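Local coordinates for DNA polymerase (Bacillus phage phi29, PDB 2PY5), which replicates the viral genome from a protein primer, with high processivity, strand displacement and a proofreading 3'-5' exonuclease, at residues M246-N251 against D458-T463; W232-F237 against D450-C455; Q502-K507 against K525-C530. The protein carries 2 engineered substitutions. All coordinates share one frame; numbering follows the deposited sequence. Where two conformers were deposited one is given.

Contact 1. Residues M246-N251 against D458-T463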
loop_
_atom_site.group_PDB
_atom_site.type_symbol
_atom_site.label_atom_id
_atom_site.label_comp_id
_atom_site.label_asym_id
_atom_site.label_seq_id
_atom_site.Cartn_x
_atom_site.Cartn_y
_atom_site.Cartn_z
ATOM N N MET F 246 22.974 13.404 -3.119
ATOM C CA MET F 246 22.646 12.334 -4.046
ATOM C C MET F 246 21.776 11.302 -3.359
ATOM O O MET F 246 21.769 11.199 -2.134
ATOM C CB MET F 246 23.944 11.699 -4.601
ATOM C CG MET F 246 24.786 10.979 -3.560
ATOM S SD MET F 246 26.487 10.622 -4.077
ATOM C CE MET F 246 26.253 10.091 -5.774
ATOM N N VAL F 247 21.054 10.540 -4.180
ATOM C CA VAL F 247 20.121 9.520 -3.691
ATOM C C VAL F 247 20.472 8.179 -4.306
ATOM O O VAL F 247 20.678 8.082 -5.494
ATOM C CB VAL F 247 18.687 9.889 -4.089
ATOM C CG1 VAL F 247 17.692 8.819 -3.661
ATOM C CG2 VAL F 247 18.314 11.254 -3.477
ATOM N N PHE F 248 20.510 7.153 -3.458
ATOM C CA PHE F 248 20.656 5.769 -3.882
ATOM C C PHE F 248 19.396 5.016 -3.502
ATOM O O PHE F 248 18.856 5.236 -2.422
ATOM C CB PHE F 248 21.841 5.130 -3.186
ATOM C CG PHE F 248 23.164 5.727 -3.567
ATOM C CD1 PHE F 248 23.704 6.781 -2.838
ATOM C CD2 PHE F 248 23.885 5.224 -4.643
ATOM C CE1 PHE F 248 24.928 7.320 -3.182
ATOM C CE2 PHE F 248 25.113 5.755 -4.977
ATOM C CZ PHE F 248 25.623 6.824 -4.242
ATOM N N ASP F 249 18.965 4.105 -4.387
ATOM C CA ASP F 249 17.755 3.332 -4.184
ATOM C C ASP F 249 18.054 1.869 -4.508
ATOM O O ASP F 249 18.564 1.579 -5.579
ATOM C CB ASP F 249 16.667 3.893 -5.101
ATOM C CG ASP F 249 15.292 3.363 -4.798
ATOM O OD1 ASP F 249 15.132 2.531 -3.884
ATOM O OD2 ASP F 249 14.344 3.808 -5.484
ATOM N N VAL F 250 17.722 0.961 -3.587
ATOM C CA VAL F 250 17.937 -0.464 -3.868
ATOM C C VAL F 250 17.058 -0.873 -5.060
ATOM O O VAL F 250 15.903 -0.471 -5.155
ATOM C CB VAL F 250 17.610 -1.337 -2.652
ATOM C CG1 VAL F 250 17.824 -2.829 -2.986
ATOM C CG2 VAL F 250 18.441 -0.913 -1.445
ATOM N N ASN F 251 17.621 -1.686 -5.951
ATOM C CA ASN F 251 16.858 -2.278 -7.043
ATOM C C ASN F 251 15.994 -3.407 -6.496
ATOM O O ASN F 251 16.515 -4.477 -6.135
ATOM C CB ASN F 251 17.800 -2.789 -8.135
ATOM C CG ASN F 251 18.629 -1.681 -8.760
ATOM O OD1 ASN F 251 18.093 -0.627 -9.134
ATOM N ND2 ASN F 251 19.928 -1.909 -8.886
ATOM N N ASP F 458 13.901 1.914 1.104
ATOM C CA ASP F 458 14.863 1.352 0.144
ATOM C C ASP F 458 15.810 2.419 -0.366
ATOM O O ASP F 458 16.533 2.180 -1.312
ATOM C CB ASP F 458 14.129 0.700 -1.062
ATOM C CG ASP F 458 13.173 1.632 -1.766
ATOM O OD1 ASP F 458 12.411 1.162 -2.655
ATOM O OD2 ASP F 458 13.147 2.832 -1.420
ATOM N N SER F 459 15.844 3.588 0.275
ATOM C CA SER F 459 16.596 4.693 -0.285
ATOM C C SER F 459 17.403 5.385 0.782
ATOM O O SER F 459 16.973 5.510 1.918
ATOM C CB SER F 459 15.674 5.695 -0.951
ATOM O OG SER F 459 14.914 5.080 -1.977
ATOM N N ILE F 460 18.604 5.796 0.402
ATOM C CA ILE F 460 19.440 6.625 1.276
ATOM C C ILE F 460 19.844 7.898 0.530
ATOM O O ILE F 460 20.167 7.881 -0.650
ATOM C CB ILE F 460 20.693 5.893 1.813
ATOM C CG1 ILE F 460 21.634 5.443 0.689
ATOM C CG2 ILE F 460 20.248 4.697 2.678
ATOM C CD1 ILE F 460 22.907 4.765 1.215
ATOM N N HIS F 461 19.802 9.010 1.247
ATOM C CA HIS F 461 20.112 10.325 0.697
ATOM C C HIS F 461 21.353 10.826 1.414
ATOM O O HIS F 461 21.369 10.853 2.653
ATOM C CB HIS F 461 18.973 11.306 0.980
ATOM C CG HIS F 461 17.652 10.932 0.373
ATOM N ND1 HIS F 461 16.744 11.883 -0.044
ATOM C CD2 HIS F 461 17.070 9.731 0.140
ATOM C CE1 HIS F 461 15.668 11.284 -0.515
ATOM N NE2 HIS F 461 15.836 9.976 -0.418
ATOM N N LEU F 462 22.363 11.246 0.648
ATOM C CA LEU F 462 23.662 11.675 1.181
ATOM C C LEU F 462 23.976 13.103 0.752
ATOM O O LEU F 462 23.596 13.532 -0.335
ATOM C CB LEU F 462 24.786 10.789 0.629
ATOM C CG LEU F 462 24.708 9.269 0.796
ATOM C CD1 LEU F 462 26.001 8.640 0.273
ATOM C CD2 LEU F 462 24.450 8.881 2.230
ATOM N N THR F 463 24.741 13.812 1.581
ATOM C CA THR F 463 25.389 15.039 1.125
ATOM C C THR F 463 26.510 14.689 0.128
ATOM O O THR F 463 27.025 13.568 0.116
ATOM C CB THR F 463 25.987 15.841 2.290
ATOM O OG1 THR F 463 26.953 15.038 2.978
ATOM C CG2 THR F 463 24.904 16.291 3.274
HETATM O O HOH W 1 12.148 2.691 -4.893
HETATM O O HOH W 2 13.454 -0.948 -4.125
#

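Contact 2. Residues W232-F237 against D450-C455. With EDO (1,2-ethanediol), chain K.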
loop_
_atom_site.group_PDB
_atom_site.type_symbol
_atom_site.label_atom_id
_atom_site.label_comp_id
_atom_site.label_asym_id
_atom_site.label_seq_id
_atom_site.Cartn_x
_atom_site.Cartn_y
_atom_site.Cartn_z
ATOM N N TRP F 232 13.806 7.575 8.342
ATOM C CA TRP F 232 14.533 8.334 9.350
ATOM C C TRP F 232 15.212 9.544 8.751
ATOM O O TRP F 232 15.892 9.442 7.733
ATOM C CB TRP F 232 15.589 7.439 10.003
ATOM C CG TRP F 232 16.535 8.121 10.941
ATOM C CD1 TRP F 232 16.268 8.557 12.204
ATOM C CD2 TRP F 232 17.900 8.452 10.689
ATOM N NE1 TRP F 232 17.378 9.116 12.758
ATOM C CE2 TRP F 232 18.398 9.077 11.845
ATOM C CE3 TRP F 232 18.751 8.290 9.594
ATOM C CZ2 TRP F 232 19.707 9.511 11.950
ATOM C CZ3 TRP F 232 20.057 8.739 9.698
ATOM C CH2 TRP F 232 20.520 9.350 10.861
ATOM N N LEU F 233 15.027 10.693 9.412
ATOM C CA LEU F 233 15.729 11.937 9.082
ATOM C C LEU F 233 16.738 12.263 10.172
ATOM O O LEU F 233 16.386 12.363 11.361
ATOM C CB LEU F 233 14.728 13.082 8.960
ATOM C CG LEU F 233 15.293 14.467 8.665
ATOM C CD1 LEU F 233 16.122 14.507 7.403
ATOM C CD2 LEU F 233 14.161 15.504 8.608
ATOM N N ASN F 234 17.985 12.429 9.754
ATOM C CA ASN F 234 19.076 12.822 10.621
ATOM C C ASN F 234 18.794 14.197 11.185
ATOM O O ASN F 234 18.676 15.148 10.426
ATOM C CB ASN F 234 20.372 12.814 9.809
ATOM C CG ASN F 234 21.608 12.993 10.646
ATOM O OD1 ASN F 234 21.549 13.439 11.804
ATOM N ND2 ASN F 234 22.761 12.693 10.046
ATOM N N ASP F 235 18.691 14.297 12.517
ATOM C CA ASP F 235 18.462 15.594 13.175
ATOM C C ASP F 235 19.437 16.705 12.743
ATOM O O ASP F 235 19.082 17.890 12.740
ATOM C CB ASP F 235 18.532 15.426 14.697
ATOM C CG ASP F 235 17.244 14.895 15.300
ATOM O OD1 ASP F 235 16.171 14.944 14.644
ATOM O OD2 ASP F 235 17.307 14.434 16.464
ATOM N N ARG F 236 20.670 16.329 12.395
ATOM C CA ARG F 236 21.674 17.260 11.891
ATOM C C ARG F 236 21.167 18.120 10.737
ATOM O O ARG F 236 21.588 19.269 10.587
ATOM C CB ARG F 236 22.923 16.490 11.437
ATOM C CG ARG F 236 24.031 17.369 10.939
ATOM C CD ARG F 236 25.384 16.752 11.153
ATOM N NE ARG F 236 25.766 15.844 10.079
ATOM C CZ ARG F 236 26.375 16.206 8.948
ATOM N NH1 ARG F 236 26.639 17.478 8.681
ATOM N NH2 ARG F 236 26.695 15.280 8.051
ATOM N N PHE F 237 20.264 17.546 9.930
ATOM C CA PHE F 237 19.743 18.185 8.714
ATOM C C PHE F 237 18.288 18.649 8.792
ATOM O O PHE F 237 17.762 19.225 7.828
ATOM C CB PHE F 237 19.914 17.214 7.535
ATOM C CG PHE F 237 21.336 16.954 7.211
ATOM C CD1 PHE F 237 21.952 15.777 7.597
ATOM C CD2 PHE F 237 22.088 17.908 6.553
ATOM C CE1 PHE F 237 23.271 15.539 7.300
ATOM C CE2 PHE F 237 23.419 17.677 6.269
ATOM C CZ PHE F 237 24.005 16.485 6.645
ATOM N N ASP F 450 28.906 9.677 7.909
ATOM C CA ASP F 450 29.411 11.055 7.810
ATOM C C ASP F 450 28.655 11.940 6.808
ATOM O O ASP F 450 28.785 13.161 6.844
ATOM C CB ASP F 450 30.924 11.077 7.517
ATOM C CG ASP F 450 31.316 10.333 6.226
ATOM O OD1 ASP F 450 32.528 10.314 5.913
ATOM O OD2 ASP F 450 30.462 9.760 5.534
ATOM N N ARG F 451 27.875 11.305 5.929
ATOM C CA ARG F 451 27.159 12.003 4.856
ATOM C C ARG F 451 25.653 11.746 4.869
ATOM O O ARG F 451 24.938 12.320 4.077
ATOM C CB ARG F 451 27.747 11.579 3.508
ATOM C CG ARG F 451 29.191 12.048 3.301
ATOM C CD ARG F 451 29.795 11.421 2.048
ATOM N NE ARG F 451 29.045 11.775 0.841
ATOM C CZ ARG F 451 29.320 11.332 -0.384
ATOM N NH1 ARG F 451 30.337 10.499 -0.583
ATOM N NH2 ARG F 451 28.570 11.717 -1.408
ATOM N N ILE F 452 25.173 10.891 5.772
ATOM C CA ILE F 452 23.774 10.471 5.734
ATOM C C ILE F 452 22.817 11.585 6.160
ATOM O O ILE F 452 22.954 12.170 7.239
ATOM C CB ILE F 452 23.521 9.187 6.564
ATOM C CG1 ILE F 452 22.133 8.618 6.283
ATOM C CG2 ILE F 452 23.706 9.450 8.091
ATOM C CD1 ILE F 452 21.934 8.087 4.857
ATOM N N ILE F 453 21.854 11.866 5.281
ATOM C CA ILE F 453 20.793 12.827 5.551
ATOM C C ILE F 453 19.509 12.128 5.990
ATOM O O ILE F 453 18.901 12.498 7.005
ATOM C CB ILE F 453 20.441 13.665 4.287
ATOM C CG1 ILE F 453 21.652 14.415 3.743
ATOM C CG2 ILE F 453 19.308 14.677 4.604
ATOM C CD1 ILE F 453 21.436 14.942 2.285
ATOM N N TYR F 454 19.102 11.116 5.218
ATOM C CA TYR F 454 17.729 10.616 5.262
ATOM C C TYR F 454 17.661 9.220 4.683
ATOM O O TYR F 454 18.342 8.936 3.709
ATOM C CB TYR F 454 16.861 11.565 4.423
ATOM C CG TYR F 454 15.403 11.211 4.279
ATOM C CD1 TYR F 454 14.534 11.326 5.342
ATOM C CD2 TYR F 454 14.892 10.730 3.077
ATOM C CE1 TYR F 454 13.188 10.995 5.222
ATOM C CE2 TYR F 454 13.545 10.426 2.943
ATOM C CZ TYR F 454 12.700 10.549 4.005
ATOM O OH TYR F 454 11.357 10.222 3.893
ATOM N N CYS F 455 16.846 8.367 5.292
ATOM C CA CYS F 455 16.522 7.051 4.747
ATOM C C CYS F 455 15.021 6.922 4.612
ATOM O O CYS F 455 14.283 7.362 5.491
ATOM C CB CYS F 455 16.968 5.954 5.711
ATOM S SG CYS F 455 18.732 5.927 6.074
HETATM C C1 EDO K . 26.123 12.467 11.533
HETATM O O1 EDO K . 25.188 13.539 11.612
HETATM C C2 EDO K . 27.444 12.920 10.912
HETATM O O2 EDO K . 28.288 13.561 11.881
HETATM O O HOH W 3 25.499 12.743 8.425
#

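Contact 3. Residues Q502-K507 against K525-C530. With EDO (1,2-ethanediol), chain Y.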
loop_
_atom_site.group_PDB
_atom_site.type_symbol
_atom_site.label_atom_id
_atom_site.label_comp_id
_atom_site.label_asym_id
_atom_site.label_seq_id
_atom_site.Cartn_x
_atom_site.Cartn_y
_atom_site.Cartn_z
ATOM N N GLN F 502 13.626 18.708 -3.303
ATOM C CA GLN F 502 14.936 18.727 -3.959
ATOM C C GLN F 502 14.866 19.437 -5.289
ATOM O O GLN F 502 13.851 19.364 -5.985
ATOM C CB GLN F 502 15.421 17.302 -4.227
ATOM C CG GLN F 502 15.583 16.437 -2.978
ATOM C CD GLN F 502 15.827 14.987 -3.300
ATOM O OE1 GLN F 502 15.420 14.495 -4.356
ATOM N NE2 GLN F 502 16.458 14.274 -2.365
ATOM N N ASP F 503 15.956 20.133 -5.637
ATOM C CA ASP F 503 16.202 20.666 -6.990
ATOM C C ASP F 503 17.160 19.661 -7.642
ATOM O O ASP F 503 18.356 19.639 -7.339
ATOM C CB ASP F 503 16.879 22.038 -6.954
ATOM C CG ASP F 503 15.895 23.212 -6.910
ATOM O OD1 ASP F 503 14.677 23.012 -7.056
ATOM O OD2 ASP F 503 16.380 24.354 -6.775
ATOM N N ILE F 504 16.622 18.804 -8.498
ATOM C CA ILE F 504 17.374 17.654 -9.035
ATOM C C ILE F 504 17.981 17.988 -10.400
ATOM O O ILE F 504 17.309 18.511 -11.270
ATOM C CB ILE F 504 16.459 16.413 -9.151
ATOM C CG1 ILE F 504 15.963 15.990 -7.763
ATOM C CG2 ILE F 504 17.179 15.268 -9.860
ATOM C CD1 ILE F 504 14.934 14.833 -7.780
ATOM N N TYR F 505 19.264 17.658 -10.579
ATOM C CA TYR F 505 19.950 17.812 -11.847
ATOM C C TYR F 505 19.350 16.900 -12.912
ATOM O O TYR F 505 19.214 15.701 -12.688
ATOM C CB TYR F 505 21.423 17.467 -11.681
ATOM C CG TYR F 505 22.270 18.488 -10.950
ATOM C CD1 TYR F 505 22.902 18.159 -9.756
ATOM C CD2 TYR F 505 22.502 19.748 -11.490
ATOM C CE1 TYR F 505 23.712 19.073 -9.094
ATOM C CE2 TYR F 505 23.308 20.670 -10.843
ATOM C CZ TYR F 505 23.911 20.325 -9.645
ATOM O OH TYR F 505 24.724 21.241 -9.010
ATOM N N MET F 506 18.965 17.497 -14.039
ATOM C CA MET F 506 18.381 16.776 -15.164
ATOM C C MET F 506 19.108 17.155 -16.445
ATOM O O MET F 506 19.685 18.234 -16.554
ATOM C CB MET F 506 16.901 17.119 -15.329
ATOM C CG MET F 506 16.051 16.882 -14.106
ATOM S SD MET F 506 15.858 15.155 -13.638
ATOM C CE MET F 506 14.662 14.571 -14.850
ATOM N N LYS F 507 19.050 16.268 -17.431
ATOM C CA LYS F 507 19.638 16.528 -18.725
ATOM C C LYS F 507 18.681 16.097 -19.831
ATOM O O LYS F 507 17.938 15.124 -19.670
ATOM C CB LYS F 507 20.982 15.815 -18.869
ATOM C CG LYS F 507 20.951 14.322 -18.686
ATOM C CD LYS F 507 22.298 13.740 -19.041
ATOM C CE LYS F 507 22.442 12.339 -18.552
ATOM N NZ LYS F 507 23.712 11.733 -19.022
ATOM N N LYS F 525 14.857 19.729 -12.088
ATOM C CA LYS F 525 13.522 19.225 -11.760
ATOM C C LYS F 525 13.263 19.546 -10.301
ATOM O O LYS F 525 13.990 19.074 -9.425
ATOM C CB LYS F 525 13.421 17.712 -11.954
ATOM C CG LYS F 525 12.083 17.119 -11.494
ATOM C CD LYS F 525 11.933 15.659 -11.891
ATOM C CE LYS F 525 12.786 14.746 -11.056
ATOM N NZ LYS F 525 12.204 13.359 -11.024
ATOM N N PHE F 526 12.235 20.354 -10.043
ATOM C CA PHE F 526 11.834 20.651 -8.668
ATOM C C PHE F 526 10.891 19.567 -8.181
ATOM O O PHE F 526 9.784 19.431 -8.708
ATOM C CB PHE F 526 11.174 22.035 -8.584
ATOM C CG PHE F 526 10.641 22.365 -7.221
ATOM C CD1 PHE F 526 11.496 22.459 -6.137
ATOM C CD2 PHE F 526 9.286 22.589 -7.019
ATOM C CE1 PHE F 526 11.010 22.767 -4.868
ATOM C CE2 PHE F 526 8.802 22.891 -5.756
ATOM C CZ PHE F 526 9.665 22.977 -4.687
ATOM N N SER F 527 11.331 18.810 -7.176
ATOM C CA SER F 527 10.614 17.648 -6.664
ATOM C C SER F 527 10.130 17.865 -5.229
ATOM O O SER F 527 10.898 18.248 -4.355
ATOM C CB SER F 527 11.519 16.410 -6.727
ATOM O OG SER F 527 10.882 15.257 -6.202
ATOM N N VAL F 528 8.853 17.566 -4.994
ATOM C CA VAL F 528 8.233 17.730 -3.688
ATOM C C VAL F 528 7.703 16.388 -3.152
ATOM O O VAL F 528 6.939 15.704 -3.849
ATOM C CB VAL F 528 7.057 18.708 -3.784
ATOM C CG1 VAL F 528 6.492 18.999 -2.380
ATOM C CG2 VAL F 528 7.474 20.008 -4.478
ATOM N N LYS F 529 8.105 16.037 -1.929
ATOM C CA LYS F 529 7.629 14.834 -1.222
ATOM C C LYS F 529 7.137 15.232 0.161
ATOM O O LYS F 529 7.869 15.836 0.956
ATOM C CB LYS F 529 8.751 13.807 -1.088
ATOM C CG LYS F 529 9.285 13.330 -2.400
ATOM C CD LYS F 529 8.271 12.477 -3.146
ATOM C CE LYS F 529 8.748 12.198 -4.544
ATOM N NZ LYS F 529 10.018 11.436 -4.529
ATOM N N CYS F 530 5.878 14.945 0.445
ATOM C CA CYS F 530 5.300 15.244 1.756
ATOM C C CYS F 530 4.125 14.314 1.912
ATOM O O CYS F 530 3.170 14.388 1.138
ATOM C CB CYS F 530 4.852 16.709 1.894
ATOM S SG CYS F 530 4.173 17.188 3.572
HETATM C C1 EDO Y . 14.512 10.981 -9.528
HETATM O O1 EDO Y . 14.565 12.193 -10.291
HETATM C C2 EDO Y . 13.678 11.186 -8.266
HETATM O O2 EDO Y . 12.372 11.702 -8.572
HETATM O O HOH W 4 12.503 13.658 -5.050
#

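Contact 1. Residues M246-N251 against D458-T463
Met246 meets Leu462 through paired backbone N-H and C=O groups and through CG, which reaches Leu462 CB at 4.2 Å. One residue on, Val247 turns to the other side of the sheet and sits on the His461 ring. Its methyl CG2 stands 3.8 Å from the centroid of that ring, 9° off the normal, a CH-pi contact over the face, while CG1 reaches toward the NE2 side. The same ring is held at ND1 by Tyr494 OH and meets Tyr500 edge-to-face. Phe248 returns to the Met246 side. Both of its backbone groups bond to Ile460, its CB touches Ile460 CG1 at 3.9 Å, and its CE1 lies against Leu462 CD1, the two side chains crossing at about a right angle; helix 427-447 packs against Ile460 on this apolar face. These antiparallel strands, far apart in the chain, form the centre of the palm sheet of a family B polymerase, where the aspartates of two motifs come together to bind the catalytic magnesium ions. Asp249 is one of these aspartates. With CG anti to the backbone N (chi1 -169°), in one of its two conformers its OD1 comes within 3.2 Å of Asp458 OD2, the carboxylate planes turned 67° apart. Water 1 donates to Asp458 OD1 at 2.7 Å; its bond to Asp249 OD2 is short and doubtful. Ser459 OG, likewise in one of two conformers, donates to Asp458 OD2 at 2.9 Å from above the carboxylate plane. At Val250, N bonds to Asp458 O at 2.8 Å, and water 2 links Val250 O to Asp458 OD1.

Contact 2. Residues W232-F237 against D450-C455
Asn234, with CG anti to its own N (chi1 -171°) and its amide turned little from there (chi2 -17°), directs ND2 at Ile452 O, and Phe237, whose CG lies beside its backbone N (chi1 -66°), lays its ring across Ile453. The hydrogen bond from Asn234 ND2 to Ile452 O is 2.9 Å long, with the acceptor close to the amide plane. The other N-H of the same ND2 goes to O1 of an ethanediol, probably from the crystallisation liquor, which Arg236 NE also grips. Asn234 OD1 in turn accepts from Arg236 N at 3.1 Å, the donor standing above the carbonyl plane, so the amide is held from both ends. This Asx turn swings the chain out of strand 231-233 just as it leaves its antiparallel partner 452-456, which carries the first residues of the YCDTD motif of the polymerase palm. Ile453 CG1 stands over the Phe237 ring, 4.1 Å from the centroid, while its CG2 touches Phe237 CB; Arg236 CG covers the opposite face off-centre. Water 3 accepts from Arg236 NH2 and donates to Ile452 O at 2.9 Å. Where the strands still pair, Trp232 and Cys455 exchange two backbone bonds, and the indole rim faces the second strand: CZ3 meets Ile452 CG1 at 4.0 Å in the ring plane, and CE3 lies 4.2 Å from Cys455 SG. On the other face Leu233 crosses Tyr454 at about a right angle, CB against CD1. A classic beta bulge at Ile453 and Tyr454 sets both opposite His461, and Tyr454 OH is hydrogen-bonded to Lys498 N.

Contact 3. Residues Q502-K507 against K525-C530
Strands 502-507 and 525-530 run antiparallel but strongly twisted, 142° between their directions, and four backbone bonds pair Gln502 with Ser527 and Ile504 with Lys525. Lys525 makes much of the side-chain contact. Its CB presses on Met506 CG at 3.5 Å, tighter than usual for two carbons, and Met506, bent at chi2 and chi3, brings SD across the lysine chain, near its CB and CE. A bend at chi3 (74°) then takes the lysine past Ile504, whose CD1 touches Lys525 CE at 3.9 Å. Beyond it NZ donates to both oxygens of an ethanediol, O1 at 2.7 Å; this molecule, probably left from crystallisation, is also bound by Glu515. Ile504 CD1 reaches Ser527 CB too, so it touches both Lys525 and Ser527. On the other face Asp503 OD1 lies at the edge of the Phe526 ring, 3.4 Å from CD1, with carboxylate and ring planes 73° apart. The aspartate's OD2 is salt-bridged to Arg491, and Phe543 meets the phenylalanine ring. Polar ends gather on the Gln502 side: water 4 donates to Gln502 OE1 at 3.1 Å and lies 2.6 Å from Ser527 OG, with a weak bond from Lys529 NZ. Gln502 NE2 is satisfied by Tyr494 OH, which helps fix the amide orientation. The pair belongs to the antiparallel sheet of the polymerisation region that extends from the palm, and its second strand delivers Lys529, which stabilises the primer terminus at the polymerisation active site.

All three contacts belong to one antiparallel sheet. Contacts 1 and 2 are joined through strands 452-456 and 459-463, neighbours in sequence and in the sheet: their centres lie 12 Å apart, Ile453 N is 2.9 Å from His461 O, and Arg451 NE is 2.8 Å from Thr463 O. The YCDTD motif spans the end of strand 452-456 and the turn into 459-463, placing Asp456 and Asp458 beside Asp249 at the catalytic magnesium site. Contact 3 meets contact 1 across a side-chain junction, Gln502 NE2 lying 3.3 Å from His461 ND1, with Tyr494 OH bonded to both residues. Contacts 2 and 3 do not touch, their nearest atoms being about 7 Å apart.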